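Local coordinates for MdbA protein (Corynebacterium diphtheriae, PDB 5C00) that acts as a thiol-disulfide oxidoreductase, probably forming disulfide bonds in exported proteins, and is essential for viability, pilus assembly, toxin production and virulence, at residues Thr29-Val34 against Arg166-Ala171; Val64-Met69 against Thr115-Arg120; Gly92-Ser97 against Gly160-Phe165; Thr98-Ala103 against Asn137-Val142. All blocks are in the same frame, centred on the assembly; numbering follows the deposited sequence. Where two conformers were deposited one is given.

Contact 1 of 4, residues Thr29-Val34 against Arg166-Ala171; sequences TDSAIV and RKFAEA
S31 and F168 meet through matching first torsions. In F168, CG lies anti to the carbonyl carbon (chi1 -69°), which swings the ring off the helix toward the turn; in S31, OG takes the same position (chi1 -49°) and is carried past the rim of the ring toward the next helical turn. Both the backbone and the side chain of S31 take part. Its CA sits over one face of the F168 ring, 3.7 Å from the centroid and 15° off the ring normal, which qualifies as a CH-pi interaction. The closest ring atom is F168 CG, 3.6 Å from S31 CA, so the carbon is displaced from the ring centre toward the rim. S31 OG is 3.7 Å from F168 CD1 and 3.6 Å from A171 CB, and thus rests between the ring and the methyl group one turn further along helix 162-180. S31 occupies the third position of a type I' turn, closed by a reciprocal pair of backbone bonds between T29 and A32: T29 N to A32 O is 3.0 Å and A32 N to T29 O is 2.9 Å. This hairpin turn joins strands 25-29 and 32-36. The carbonyl O of S31 accepts a bond from N172 ND2, while L105 of helix 96-109 also packs on F168. The chemistry therefore implies an attachment of hairpin to helix by dispersion and weak CH-pi attraction, supplemented by the amide of N172.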
loop_
_atom_site.group_PDB
_atom_site.type_symbol
_atom_site.label_atom_id
_atom_site.label_comp_id
_atom_site.label_asym_id
_atom_site.label_seq_id
_atom_site.Cartn_x
_atom_site.Cartn_y
_atom_site.Cartn_z
ATOM N N THR A 29 4.094 11.328 -2.539
ATOM C CA THR A 29 3.879 12.730 -2.248
ATOM C C THR A 29 3.184 12.876 -0.908
ATOM O O THR A 29 2.198 12.166 -0.647
ATOM C CB THR A 29 3.008 13.382 -3.341
ATOM O OG1 THR A 29 3.502 12.991 -4.639
ATOM C CG2 THR A 29 3.094 14.935 -3.219
ATOM N N ASP A 30 3.666 13.807 -0.065
ATOM C CA ASP A 30 2.956 14.185 1.155
ATOM C C ASP A 30 2.643 12.982 2.041
ATOM O O ASP A 30 1.557 12.891 2.523
ATOM C CB ASP A 30 1.658 14.941 0.850
ATOM C CG ASP A 30 0.927 15.422 2.125
ATOM O OD1 ASP A 30 1.584 15.814 3.118
ATOM O OD2 ASP A 30 -0.315 15.383 2.183
ATOM N N SER A 31 3.627 12.102 2.218
ATOM C CA SER A 31 3.503 10.852 3.009
ATOM C C SER A 31 2.580 9.763 2.429
ATOM O O SER A 31 2.337 8.770 3.096
ATOM C CB SER A 31 3.074 11.126 4.443
ATOM O OG SER A 31 3.851 12.149 5.041
ATOM N N ALA A 32 2.080 9.956 1.216
ATOM C CA ALA A 32 1.166 9.022 0.602
ATOM C C ALA A 32 1.818 8.413 -0.600
ATOM O O ALA A 32 2.704 9.020 -1.258
ATOM C CB ALA A 32 -0.104 9.711 0.174
ATOM N N ILE A 33 1.367 7.208 -0.910
ATOM C CA ILE A 33 1.649 6.630 -2.177
ATOM C C ILE A 33 0.402 6.903 -2.987
ATOM O O ILE A 33 -0.666 6.361 -2.706
ATOM C CB ILE A 33 1.979 5.131 -2.080
ATOM C CG1 ILE A 33 3.271 4.918 -1.292
ATOM C CG2 ILE A 33 2.081 4.536 -3.480
ATOM C CD1 ILE A 33 3.422 3.551 -0.658
ATOM N N VAL A 34 0.553 7.733 -4.002
ATOM C CA VAL A 34 -0.572 8.220 -4.757
ATOM C C VAL A 34 -0.759 7.445 -6.063
ATOM O O VAL A 34 0.178 7.318 -6.838
ATOM C CB VAL A 34 -0.413 9.740 -5.043
ATOM C CG1 VAL A 34 -1.718 10.304 -5.596
ATOM C CG2 VAL A 34 -0.055 10.496 -3.776
ATOM N N ARG A 166 8.664 5.213 8.369
ATOM C CA ARG A 166 8.279 5.589 9.751
ATOM C C ARG A 166 7.831 7.047 9.828
ATOM O O ARG A 166 6.874 7.361 10.508
ATOM C CB ARG A 166 9.464 5.407 10.676
ATOM C CG ARG A 166 9.881 3.979 10.920
ATOM C CD ARG A 166 11.235 3.918 11.639
ATOM N NE ARG A 166 11.661 2.505 11.694
ATOM C CZ ARG A 166 12.854 2.023 11.410
ATOM N NH1 ARG A 166 13.870 2.815 11.049
ATOM N NH2 ARG A 166 13.039 0.704 11.513
ATOM N N LYS A 167 8.552 7.954 9.168
ATOM C CA LYS A 167 8.141 9.365 9.140
ATOM C C LYS A 167 6.761 9.509 8.501
ATOM O O LYS A 167 5.879 10.249 9.029
ATOM C CB LYS A 167 9.197 10.211 8.422
ATOM C CG LYS A 167 8.741 11.511 7.782
ATOM C CD LYS A 167 9.961 12.234 7.194
ATOM C CE LYS A 167 9.668 12.928 5.872
ATOM N NZ LYS A 167 10.602 12.493 4.777
ATOM N N PHE A 168 6.539 8.792 7.391
ATOM C CA PHE A 168 5.227 8.801 6.735
ATOM C C PHE A 168 4.140 8.201 7.627
ATOM O O PHE A 168 3.011 8.712 7.706
ATOM C CB PHE A 168 5.261 8.021 5.438
ATOM C CG PHE A 168 6.068 8.667 4.342
ATOM C CD1 PHE A 168 6.761 9.860 4.553
ATOM C CD2 PHE A 168 6.172 8.046 3.122
ATOM C CE1 PHE A 168 7.507 10.406 3.530
ATOM C CE2 PHE A 168 6.909 8.591 2.104
ATOM C CZ PHE A 168 7.596 9.769 2.325
ATOM N N ALA A 169 4.475 7.098 8.247
ATOM C CA ALA A 169 3.509 6.423 9.102
ATOM C C ALA A 169 3.091 7.348 10.259
ATOM O O ALA A 169 1.904 7.447 10.582
ATOM C CB ALA A 169 4.083 5.114 9.626
ATOM N N GLU A 170 4.063 8.049 10.849
ATOM C CA GLU A 170 3.720 8.974 11.966
ATOM C C GLU A 170 2.839 10.132 11.475
ATOM O O GLU A 170 1.822 10.443 12.108
ATOM C CB GLU A 170 4.986 9.473 12.687
ATOM C CG GLU A 170 4.745 10.070 14.073
ATOM C CD GLU A 170 3.764 9.256 14.936
ATOM O OE1 GLU A 170 3.968 8.031 15.130
ATOM O OE2 GLU A 170 2.771 9.848 15.412
ATOM N N ALA A 171 3.193 10.748 10.348
ATOM C CA ALA A 171 2.379 11.816 9.747
ATOM C C ALA A 171 0.970 11.363 9.405
ATOM O O ALA A 171 -0.019 12.088 9.636
ATOM C CB ALA A 171 3.035 12.389 8.511
#

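Contact 2 of 4, residues Val64-Met69 against Thr115-Arg120; sequences VTDGPM and TYWNYR
D66 reaches from helix 56-74 to W117 and R120 of helix 113-125, and its side chain can be followed atom by atom. CB lies 4.0 Å from W117 CH2, against the far end of the indole, and CG keeps the same 4.0 Å from W117 CH2. The carboxylate then turns to the R120 guanidinium. OD1 takes R120 NH2 at 3.1 Å on its syn lone pair, with an N-H...O angle of 151° and the oxygen close to the guanidinium plane. R120 NH1 adds weaker bonds, 3.2 Å to D66 OD1 and 3.1 Å to D66 OD2. The planes of the two groups are 55° apart, not coplanar, although both oxygens take part, which fits the weak NH1 bonds. R120 NE is taken by E51, a second acid that probably shares its charge and fixes the rotation of the group. One turn on from D66, the selenomethionine M69 brings CE to the indole edge, 3.5 Å from W117 CH2, while W117 NE1 is bonded to E20. The short helix axes run nearly antiparallel (164°) and stay 13.1 Å apart, a separation spanned here by D66 and M69 on one side and W117 and R120 on the other. A thioredoxin-type CxxC sequence lies at the start of helix 56-74, with R120 nearby, and helix 113-125 probably belongs to the helices inserted into the thioredoxin fold; their apposition fits the architecture of the DsbA family.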
loop_
_atom_site.group_PDB
_atom_site.type_symbol
_atom_site.label_atom_id
_atom_site.label_comp_id
_atom_site.label_asym_id
_atom_site.label_seq_id
_atom_site.Cartn_x
_atom_site.Cartn_y
_atom_site.Cartn_z
ATOM N N VAL A 64 -12.408 -7.023 -1.623
ATOM C CA VAL A 64 -13.669 -6.537 -2.152
ATOM C C VAL A 64 -13.500 -5.297 -3.028
ATOM O O VAL A 64 -14.149 -5.181 -4.038
ATOM C CB VAL A 64 -14.663 -6.246 -1.010
ATOM C CG1 VAL A 64 -15.927 -5.581 -1.536
ATOM C CG2 VAL A 64 -15.001 -7.545 -0.276
ATOM N N THR A 65 -12.668 -4.346 -2.637
ATOM C CA THR A 65 -12.681 -3.049 -3.289
ATOM C C THR A 65 -11.462 -2.762 -4.176
ATOM O O THR A 65 -11.486 -1.777 -4.933
ATOM C CB THR A 65 -12.873 -1.902 -2.269
ATOM O OG1 THR A 65 -11.746 -1.787 -1.383
ATOM C CG2 THR A 65 -14.133 -2.146 -1.448
ATOM N N ASP A 66 -10.395 -3.568 -4.101
ATOM C CA ASP A 66 -9.213 -3.302 -4.955
ATOM C C ASP A 66 -9.545 -3.287 -6.454
ATOM O O ASP A 66 -9.086 -2.435 -7.206
ATOM C CB ASP A 66 -8.084 -4.299 -4.709
ATOM C CG ASP A 66 -7.227 -3.938 -3.509
ATOM O OD1 ASP A 66 -7.351 -2.829 -2.888
ATOM O OD2 ASP A 66 -6.373 -4.791 -3.187
ATOM N N GLY A 67 -10.364 -4.235 -6.875
ATOM C CA GLY A 67 -10.754 -4.325 -8.264
ATOM C C GLY A 67 -11.490 -3.096 -8.758
ATOM O O GLY A 67 -11.045 -2.453 -9.708
ATOM N N PRO A 68 -12.612 -2.755 -8.129
ATOM C CA PRO A 68 -13.310 -1.549 -8.543
ATOM C C PRO A 68 -12.483 -0.301 -8.368
ATOM O O PRO A 68 -12.567 0.599 -9.226
ATOM C CB PRO A 68 -14.538 -1.484 -7.635
ATOM C CG PRO A 68 -14.631 -2.793 -6.971
ATOM C CD PRO A 68 -13.369 -3.544 -7.156
HETATM N N MSE A 69 -11.665 -0.243 -7.315
HETATM C CA MSE A 69 -10.793 0.927 -7.095
HETATM C C MSE A 69 -9.877 1.085 -8.279
HETATM O O MSE A 69 -9.713 2.196 -8.760
HETATM C CB MSE A 69 -9.980 0.802 -5.800
HETATM C CG MSE A 69 -9.070 2.018 -5.562
HETATM SE SE MSE A 69 -7.979 1.752 -3.959
HETATM C CE MSE A 69 -6.757 0.516 -4.805
ATOM N N THR A 115 4.699 -3.412 -10.613
ATOM C CA THR A 115 5.312 -4.200 -9.537
ATOM C C THR A 115 4.752 -3.822 -8.158
ATOM O O THR A 115 4.328 -4.676 -7.372
ATOM C CB THR A 115 6.857 -4.021 -9.595
ATOM O OG1 THR A 115 7.303 -4.538 -10.850
ATOM C CG2 THR A 115 7.524 -4.809 -8.524
ATOM N N TYR A 116 4.681 -2.513 -7.892
ATOM C CA TYR A 116 4.129 -2.015 -6.644
ATOM C C TYR A 116 2.734 -2.564 -6.409
ATOM O O TYR A 116 2.426 -3.144 -5.352
ATOM C CB TYR A 116 4.079 -0.507 -6.614
ATOM C CG TYR A 116 3.332 -0.033 -5.408
ATOM C CD1 TYR A 116 3.903 -0.107 -4.135
ATOM C CD2 TYR A 116 2.020 0.371 -5.500
ATOM C CE1 TYR A 116 3.187 0.249 -3.014
ATOM C CE2 TYR A 116 1.297 0.699 -4.379
ATOM C CZ TYR A 116 1.904 0.622 -3.145
ATOM O OH TYR A 116 1.199 0.983 -2.054
ATOM N N TRP A 117 1.883 -2.404 -7.402
ATOM C CA TRP A 117 0.508 -2.859 -7.205
ATOM C C TRP A 117 0.410 -4.357 -6.865
ATOM O O TRP A 117 -0.315 -4.787 -5.951
ATOM C CB TRP A 117 -0.279 -2.556 -8.466
ATOM C CG TRP A 117 -1.609 -3.087 -8.380
ATOM C CD1 TRP A 117 -2.069 -4.181 -8.981
ATOM C CD2 TRP A 117 -2.660 -2.578 -7.580
ATOM N NE1 TRP A 117 -3.376 -4.402 -8.625
ATOM C CE2 TRP A 117 -3.766 -3.416 -7.780
ATOM C CE3 TRP A 117 -2.788 -1.467 -6.724
ATOM C CZ2 TRP A 117 -4.980 -3.209 -7.144
ATOM C CZ3 TRP A 117 -4.012 -1.257 -6.089
ATOM C CH2 TRP A 117 -5.084 -2.123 -6.321
ATOM N N ASN A 118 1.133 -5.164 -7.633
ATOM C CA ASN A 118 1.096 -6.601 -7.394
ATOM C C ASN A 118 1.772 -7.018 -6.099
ATOM O O ASN A 118 1.349 -7.983 -5.470
ATOM C CB ASN A 118 1.696 -7.326 -8.588
ATOM C CG ASN A 118 0.731 -7.342 -9.766
ATOM O OD1 ASN A 118 -0.266 -8.073 -9.751
ATOM N ND2 ASN A 118 0.968 -6.469 -10.733
ATOM N N TYR A 119 2.795 -6.272 -5.698
ATOM C CA TYR A 119 3.502 -6.518 -4.454
ATOM C C TYR A 119 2.620 -6.212 -3.272
ATOM O O TYR A 119 2.470 -7.035 -2.376
ATOM C CB TYR A 119 4.758 -5.690 -4.406
ATOM C CG TYR A 119 5.694 -6.021 -3.297
ATOM C CD1 TYR A 119 6.273 -7.259 -3.203
ATOM C CD2 TYR A 119 6.027 -5.097 -2.364
ATOM C CE1 TYR A 119 7.180 -7.575 -2.210
ATOM C CE2 TYR A 119 6.932 -5.414 -1.346
ATOM C CZ TYR A 119 7.534 -6.628 -1.294
ATOM O OH TYR A 119 8.471 -6.909 -0.296
ATOM N N ARG A 120 1.933 -5.076 -3.294
ATOM C CA ARG A 120 0.946 -4.737 -2.248
ATOM C C ARG A 120 -0.117 -5.828 -2.120
ATOM O O ARG A 120 -0.446 -6.247 -0.989
ATOM C CB ARG A 120 0.271 -3.381 -2.566
ATOM C CG ARG A 120 -0.977 -3.085 -1.725
ATOM C CD ARG A 120 -1.549 -1.705 -2.047
ATOM N NE ARG A 120 -2.805 -1.485 -1.316
ATOM C CZ ARG A 120 -4.006 -1.936 -1.710
ATOM N NH1 ARG A 120 -4.124 -2.650 -2.810
ATOM N NH2 ARG A 120 -5.112 -1.709 -0.977
#

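Contact 3 of 4, residues Gly92-Ser97 against Gly160-Phe165; sequences GDDGNS and GAKEDF
D94 and K162 approach at about a right angle, the lysine stretched out from its helix and the aspartate set across its tip. K162 is extended from CG onward and points from the first turn of helix 162-180 to the loop ahead of helix 96-109. Its NZ ends 2.8 Å from D94 OD1, a hydrogen bond within a salt bridge. The ammonium arrives on the syn side of that oxygen but 23° out of the carboxylate plane, and D94 OD2 is further off, 3.6 Å from K162 NZ, so one oxygen does the binding. In D94, CG lies anti to the backbone N (chi1 -163°), which turns the carboxylate to the lysine. The same OD1 also receives K99 NZ, and K162 NZ has a second acid in D136; this alternation of charges would be expected to stabilise the ionised forms. The other touch is slighter: the F165 ring comes obliquely to the backbone of S97, F165 CZ lying 3.9 Å from S97 O. S97 OG itself is bonded to D52 and S54. Around the pair, F165 packs on T98, A102 and L105, and K162 on A102, so that the start of helix 162-180 lies against helix 96-109 from T98 to L105, with S97 reaching D52 at the end of strand 45-52.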
loop_
_atom_site.group_PDB
_atom_site.type_symbol
_atom_site.label_atom_id
_atom_site.label_comp_id
_atom_site.label_asym_id
_atom_site.label_seq_id
_atom_site.Cartn_x
_atom_site.Cartn_y
_atom_site.Cartn_z
ATOM N N GLY A 92 6.211 -0.126 18.202
ATOM C CA GLY A 92 7.564 -0.470 17.773
ATOM C C GLY A 92 7.785 0.123 16.395
ATOM O O GLY A 92 6.830 0.502 15.712
ATOM N N ASP A 93 9.042 0.274 16.013
ATOM C CA ASP A 93 9.357 0.836 14.734
ATOM C C ASP A 93 9.967 -0.169 13.759
ATOM O O ASP A 93 10.481 0.235 12.749
ATOM C CB ASP A 93 10.232 2.103 14.887
ATOM C CG ASP A 93 11.647 1.802 15.257
ATOM O OD1 ASP A 93 11.946 0.621 15.523
ATOM O OD2 ASP A 93 12.480 2.745 15.259
ATOM N N ASP A 94 9.909 -1.465 14.035
ATOM C CA ASP A 94 10.500 -2.438 13.105
ATOM C C ASP A 94 9.841 -3.829 13.188
ATOM O O ASP A 94 10.525 -4.848 13.097
ATOM C CB ASP A 94 12.013 -2.518 13.314
ATOM C CG ASP A 94 12.746 -3.169 12.164
ATOM O OD1 ASP A 94 12.224 -3.350 11.067
ATOM O OD2 ASP A 94 13.914 -3.472 12.331
ATOM N N GLY A 95 8.520 -3.853 13.302
ATOM C CA GLY A 95 7.811 -5.112 13.186
ATOM C C GLY A 95 7.301 -5.372 11.805
ATOM O O GLY A 95 7.735 -4.803 10.835
ATOM N N ASN A 96 6.360 -6.295 11.715
ATOM C CA ASN A 96 5.912 -6.737 10.432
ATOM C C ASN A 96 5.306 -5.575 9.652
ATOM O O ASN A 96 5.502 -5.494 8.488
ATOM C CB ASN A 96 4.845 -7.804 10.608
ATOM C CG ASN A 96 4.420 -8.399 9.302
ATOM O OD1 ASN A 96 5.151 -9.208 8.722
ATOM N ND2 ASN A 96 3.276 -7.986 8.792
ATOM N N SER A 97 4.529 -4.696 10.299
ATOM C CA SER A 97 3.868 -3.602 9.575
ATOM C C SER A 97 4.917 -2.665 8.963
ATOM O O SER A 97 4.777 -2.176 7.827
ATOM C CB SER A 97 2.937 -2.810 10.539
ATOM O OG SER A 97 1.881 -3.648 11.073
ATOM N N GLY A 160 16.479 0.384 3.566
ATOM C CA GLY A 160 16.687 1.743 3.091
ATOM C C GLY A 160 15.498 2.685 3.097
ATOM O O GLY A 160 15.695 3.896 3.237
ATOM N N ALA A 161 14.272 2.177 2.943
ATOM C CA ALA A 161 13.139 3.046 2.979
ATOM C C ALA A 161 12.468 3.083 4.374
ATOM O O ALA A 161 11.420 3.684 4.516
ATOM C CB ALA A 161 12.116 2.669 1.895
ATOM N N LYS A 162 13.054 2.465 5.390
ATOM C CA LYS A 162 12.381 2.372 6.695
ATOM C C LYS A 162 12.263 3.696 7.395
ATOM O O LYS A 162 11.227 4.041 7.945
ATOM C CB LYS A 162 13.072 1.373 7.612
ATOM C CG LYS A 162 12.868 -0.076 7.165
ATOM C CD LYS A 162 13.246 -1.035 8.275
ATOM C CE LYS A 162 13.174 -2.480 7.835
ATOM N NZ LYS A 162 13.895 -3.351 8.780
ATOM N N GLU A 163 13.341 4.466 7.373
ATOM C CA GLU A 163 13.301 5.730 8.056
ATOM C C GLU A 163 12.194 6.623 7.481
ATOM O O GLU A 163 11.440 7.237 8.218
ATOM C CB GLU A 163 14.686 6.401 8.005
ATOM C CG GLU A 163 15.793 5.634 8.756
ATOM C CD GLU A 163 16.356 4.404 8.001
ATOM O OE1 GLU A 163 16.050 4.175 6.781
ATOM O OE2 GLU A 163 17.132 3.641 8.650
ATOM N N ASP A 164 12.111 6.735 6.167
ATOM C CA ASP A 164 11.036 7.516 5.570
ATOM C C ASP A 164 9.660 6.889 5.742
ATOM O O ASP A 164 8.659 7.581 6.028
ATOM C CB ASP A 164 11.313 7.800 4.127
ATOM C CG ASP A 164 12.207 9.011 3.945
ATOM O OD1 ASP A 164 12.383 9.759 4.890
ATOM O OD2 ASP A 164 12.723 9.197 2.850
ATOM N N PHE A 165 9.594 5.580 5.669
ATOM C CA PHE A 165 8.330 4.927 5.955
ATOM C C PHE A 165 7.800 5.294 7.368
ATOM O O PHE A 165 6.645 5.598 7.528
ATOM C CB PHE A 165 8.455 3.431 5.874
ATOM C CG PHE A 165 7.199 2.756 6.272
ATOM C CD1 PHE A 165 6.165 2.617 5.342
ATOM C CD2 PHE A 165 7.043 2.294 7.529
ATOM C CE1 PHE A 165 4.969 2.056 5.720
ATOM C CE2 PHE A 165 5.860 1.706 7.903
ATOM C CZ PHE A 165 4.827 1.614 6.995
#

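Contact 4 of 4, residues Thr98-Ala103 against Asn137-Val142; sequences TKAGAA and NDFADV
F139 makes every side-chain contact here, laid with one face against K99, A100 and A103 of helix 96-109. Its CG lies anti to the carbonyl carbon (chi1 -71°), which carries the ring toward that helix. The apolar touches come first. A103 CB meets F139 CB at 3.8 Å, near the root of the phenylalanine, and A100 CB lies 3.7 Å from F139 CE1. Over the same face K99 CB is 3.7 Å from F139 CE2; only the base of this lysine takes part, since the chain beyond leads away toward D94. A CH-pi interaction is added by A100 CA, 4.1 Å from the ring centroid and 30° off the normal, hence off-centre. There too lies the K99-A100 peptide: K99 C stands above the ring centre and A100 N nearer its rim. The ring thus rests on helix backbone at K99 and A100. Both helices are consistent with the helical insertion that DsbA-family proteins carry in their thioredoxin fold; the short axes pass 10.0 Å apart and cross at -32°. Among polar bonds, F139 O accepts one from Y119 OH of helix 113-125. Further apolar cover comes from L123 on F139, from Y119 and I156 on A103, and from F53 on A100.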
loop_
_atom_site.group_PDB
_atom_site.type_symbol
_atom_site.label_atom_id
_atom_site.label_comp_id
_atom_site.label_asym_id
_atom_site.label_seq_id
_atom_site.Cartn_x
_atom_site.Cartn_y
_atom_site.Cartn_z
ATOM N N THR A 98 5.983 -2.426 9.702
ATOM C CA THR A 98 7.078 -1.590 9.172
ATOM C C THR A 98 7.867 -2.287 8.089
ATOM O O THR A 98 8.196 -1.676 7.074
ATOM C CB THR A 98 8.017 -1.084 10.274
ATOM O OG1 THR A 98 7.251 -0.350 11.228
ATOM C CG2 THR A 98 9.126 -0.152 9.645
ATOM N N LYS A 99 8.227 -3.543 8.307
ATOM C CA LYS A 99 8.976 -4.292 7.284
ATOM C C LYS A 99 8.230 -4.379 5.941
ATOM O O LYS A 99 8.790 -4.094 4.861
ATOM C CB LYS A 99 9.349 -5.671 7.804
ATOM C CG LYS A 99 10.472 -5.655 8.807
ATOM C CD LYS A 99 10.763 -7.066 9.321
ATOM C CE LYS A 99 12.057 -7.075 10.138
ATOM N NZ LYS A 99 11.897 -6.400 11.446
ATOM N N ALA A 100 6.949 -4.723 5.993
ATOM C CA ALA A 100 6.113 -4.842 4.807
ATOM C C ALA A 100 5.900 -3.461 4.179
ATOM O O ALA A 100 6.022 -3.277 2.962
ATOM C CB ALA A 100 4.777 -5.461 5.213
ATOM N N GLY A 101 5.570 -2.480 5.018
ATOM C CA GLY A 101 5.253 -1.146 4.546
ATOM C C GLY A 101 6.470 -0.479 3.944
ATOM O O GLY A 101 6.386 0.140 2.890
ATOM N N ALA A 102 7.627 -0.651 4.563
ATOM C CA ALA A 102 8.829 -0.029 4.020
ATOM C C ALA A 102 9.339 -0.752 2.748
ATOM O O ALA A 102 9.897 -0.102 1.858
ATOM C CB ALA A 102 9.893 -0.000 5.067
ATOM N N ALA A 103 9.114 -2.064 2.636
ATOM C CA ALA A 103 9.443 -2.817 1.402
ATOM C C ALA A 103 8.581 -2.326 0.228
ATOM O O ALA A 103 9.083 -1.991 -0.838
ATOM C CB ALA A 103 9.268 -4.302 1.607
ATOM N N ASN A 137 14.958 -9.897 4.145
ATOM C CA ASN A 137 15.463 -10.565 2.948
ATOM C C ASN A 137 14.339 -11.325 2.261
ATOM O O ASN A 137 14.422 -11.568 1.065
ATOM C CB ASN A 137 16.644 -11.475 3.268
ATOM C CG ASN A 137 17.938 -10.703 3.464
ATOM O OD1 ASN A 137 18.391 -9.967 2.599
ATOM N ND2 ASN A 137 18.522 -10.864 4.596
ATOM N N ASP A 138 13.300 -11.714 3.023
ATOM C CA ASP A 138 12.135 -12.355 2.438
ATOM C C ASP A 138 11.337 -11.344 1.667
ATOM O O ASP A 138 10.957 -11.582 0.514
ATOM C CB ASP A 138 11.308 -13.025 3.526
ATOM C CG ASP A 138 12.116 -14.070 4.284
ATOM O OD1 ASP A 138 12.446 -15.159 3.688
ATOM O OD2 ASP A 138 12.481 -13.810 5.445
ATOM N N PHE A 139 11.062 -10.192 2.272
ATOM C CA PHE A 139 10.379 -9.149 1.527
ATOM C C PHE A 139 11.135 -8.778 0.247
ATOM O O PHE A 139 10.534 -8.498 -0.814
ATOM C CB PHE A 139 10.164 -7.934 2.415
ATOM C CG PHE A 139 9.129 -8.162 3.483
ATOM C CD1 PHE A 139 7.785 -8.115 3.164
ATOM C CD2 PHE A 139 9.484 -8.420 4.789
ATOM C CE1 PHE A 139 6.815 -8.336 4.130
ATOM C CE2 PHE A 139 8.522 -8.631 5.772
ATOM C CZ PHE A 139 7.185 -8.566 5.445
ATOM N N ALA A 140 12.452 -8.733 0.329
ATOM C CA ALA A 140 13.255 -8.369 -0.845
ATOM C C ALA A 140 13.205 -9.418 -1.951
ATOM O O ALA A 140 13.091 -9.084 -3.117
ATOM C CB ALA A 140 14.691 -8.118 -0.434
ATOM N N ASP A 141 13.279 -10.688 -1.581
ATOM C CA ASP A 141 13.301 -11.754 -2.592
ATOM C C ASP A 141 11.981 -11.650 -3.372
ATOM O O ASP A 141 11.939 -11.837 -4.591
ATOM C CB ASP A 141 13.400 -13.131 -1.970
ATOM C CG ASP A 141 14.836 -13.590 -1.715
ATOM O OD1 ASP A 141 15.794 -12.778 -1.714
ATOM O OD2 ASP A 141 14.990 -14.827 -1.525
ATOM N N VAL A 142 10.879 -11.448 -2.642
ATOM C CA VAL A 142 9.570 -11.441 -3.259
ATOM C C VAL A 142 9.398 -10.244 -4.187
ATOM O O VAL A 142 8.856 -10.374 -5.296
ATOM C CB VAL A 142 8.427 -11.551 -2.226
ATOM C CG1 VAL A 142 7.073 -11.386 -2.901
ATOM C CG2 VAL A 142 8.488 -12.912 -1.586
#

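Contacts 2, 3 and 4 are nested within the chain loop closed by contact 1, which ties helix 162-180 to the sheet's hairpin. Contacts 1 and 3 share that helix, with centres about 12 Å apart, and R166 NE probably bonds to D93 O between them. Contacts 3 and 4 share helix 96-109, have centres about 10 Å apart and are nested, contact 4 inside contact 3. Contact 2, its centre about 22 Å from that of contact 3, crosses both along the sequence and meets contact 4 through Y119. It ties helix 113-125 to the helix at the CxxC sequence, whereas contacts 3 and 4 join the helices between strands 78-85 and 187-190 to one another.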